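Glutamyl-tRNA(Gln) amidotransferase subunit B, mitochondrial (Saccharomyces cerevisiae, PDB 4N0H) forms the GatB-family catalytic-domain subunit of a mitochondrial amidotransferase complex, in which it pairs with the F subunit. Local coordinates at residues L74-G79 and D299-V304. Residues are numbered along the deposited sequence; the frame is centred on the assembly and turned at random.
Sequences LSLALG and DVISGV
Helix-against-helix packing joins the last turn of helix 65-78 to the short helix 298-306; within 74-79, L76 alone makes the contact. L76 points at the second helix with its CG beside the backbone N and anti to the carbonyl carbon (chi1 -72°), and the fork of its two methyls divides the work. CD1 lies 3.6 Å from CG1 of V304 and also reaches the backbone, 3.9 Å from O of I301; CD2 meets the branch methyl CG2 of I301 at 4.0 Å. V304 turns CG1 to the leucine by setting it anti to its own N (chi1 175°). Earlier on helix 65-78, M72 packs on V300 and I301, L69 and K73 on V304. The helix ends after L78 in a Schellman motif, with G79 as its C-prime residue at positive phi and its N bonded to O of L76 at 3.2 Å. Subunit F adjoins helix 298-306: V300 packs on L110 and V304 on Y112 of that chain, and D299 OD2 accepts a hydrogen bond from N of the same Y112. With only aliphatic carbons meeting between the side chains, the contact between the two segments is apolar, with no hydrogen bond or charge pair to set its direction.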
# COMPACT_ATOMS: atom_id res chain seq x y z
N LEU B 74 13.65 -26.71 3.28
CA LEU B 74 13.70 -26.81 4.74
C LEU B 74 12.44 -27.46 5.31
O LEU B 74 12.53 -28.31 6.19
CB LEU B 74 13.92 -25.43 5.37
CG LEU B 74 13.98 -25.46 6.89
CD1 LEU B 74 15.13 -26.36 7.37
CD2 LEU B 74 14.12 -24.05 7.44
N SER B 75 11.27 -27.06 4.81
CA SER B 75 10.00 -27.62 5.28
C SER B 75 9.96 -29.13 5.05
O SER B 75 9.54 -29.89 5.91
CB SER B 75 8.82 -26.97 4.56
OG SER B 75 8.83 -25.56 4.71
N LEU B 76 10.42 -29.55 3.87
CA LEU B 76 10.43 -30.96 3.51
C LEU B 76 11.38 -31.75 4.41
O LEU B 76 11.05 -32.84 4.87
CB LEU B 76 10.82 -31.13 2.04
CG LEU B 76 9.76 -30.71 1.03
CD1 LEU B 76 10.31 -30.74 -0.39
CD2 LEU B 76 8.54 -31.62 1.14
N ALA B 77 12.55 -31.18 4.67
CA ALA B 77 13.54 -31.83 5.52
C ALA B 77 13.03 -32.01 6.95
O ALA B 77 13.38 -32.98 7.62
CB ALA B 77 14.85 -31.05 5.51
N LEU B 78 12.20 -31.08 7.40
CA LEU B 78 11.66 -31.12 8.76
C LEU B 78 10.36 -31.91 8.85
O LEU B 78 9.90 -32.24 9.94
CB LEU B 78 11.41 -29.70 9.27
CG LEU B 78 12.61 -28.75 9.37
CD1 LEU B 78 12.11 -27.36 9.74
CD2 LEU B 78 13.64 -29.24 10.38
N GLY B 79 9.76 -32.20 7.70
CA GLY B 79 8.45 -32.83 7.68
C GLY B 79 7.35 -31.86 8.07
O GLY B 79 6.31 -32.25 8.60
N ASP B 299 2.14 -29.81 -6.88
CA ASP B 299 3.30 -30.35 -7.59
C ASP B 299 4.62 -29.66 -7.22
O ASP B 299 5.69 -30.09 -7.63
CB ASP B 299 3.09 -30.35 -9.11
CG ASP B 299 3.04 -28.95 -9.72
OD1 ASP B 299 2.73 -28.86 -10.93
OD2 ASP B 299 3.32 -27.95 -9.02
N VAL B 300 4.52 -28.56 -6.47
CA VAL B 300 5.72 -27.91 -5.95
C VAL B 300 6.33 -28.81 -4.88
O VAL B 300 7.55 -28.96 -4.80
CB VAL B 300 5.42 -26.51 -5.38
CG1 VAL B 300 6.69 -25.88 -4.81
CG2 VAL B 300 4.83 -25.61 -6.45
N ILE B 301 5.47 -29.43 -4.08
CA ILE B 301 5.90 -30.37 -3.04
C ILE B 301 6.66 -31.56 -3.62
O ILE B 301 7.79 -31.83 -3.22
CB ILE B 301 4.71 -30.91 -2.24
CG1 ILE B 301 3.84 -29.77 -1.72
CG2 ILE B 301 5.20 -31.78 -1.10
CD1 ILE B 301 4.39 -29.10 -0.49
N SER B 302 6.04 -32.26 -4.56
CA SER B 302 6.69 -33.41 -5.18
C SER B 302 7.90 -33.00 -6.02
O SER B 302 8.90 -33.71 -6.06
CB SER B 302 5.70 -34.22 -6.03
OG SER B 302 4.91 -33.35 -6.84
N GLY B 303 7.81 -31.85 -6.68
CA GLY B 303 8.91 -31.35 -7.49
C GLY B 303 10.17 -31.10 -6.69
O GLY B 303 11.24 -31.61 -7.03
N VAL B 304 10.05 -30.31 -5.63
CA VAL B 304 11.18 -29.98 -4.77
C VAL B 304 11.70 -31.23 -4.04
O VAL B 304 12.89 -31.34 -3.74
CB VAL B 304 10.82 -28.85 -3.77
CG1 VAL B 304 11.95 -28.58 -2.78
CG2 VAL B 304 10.47 -27.57 -4.52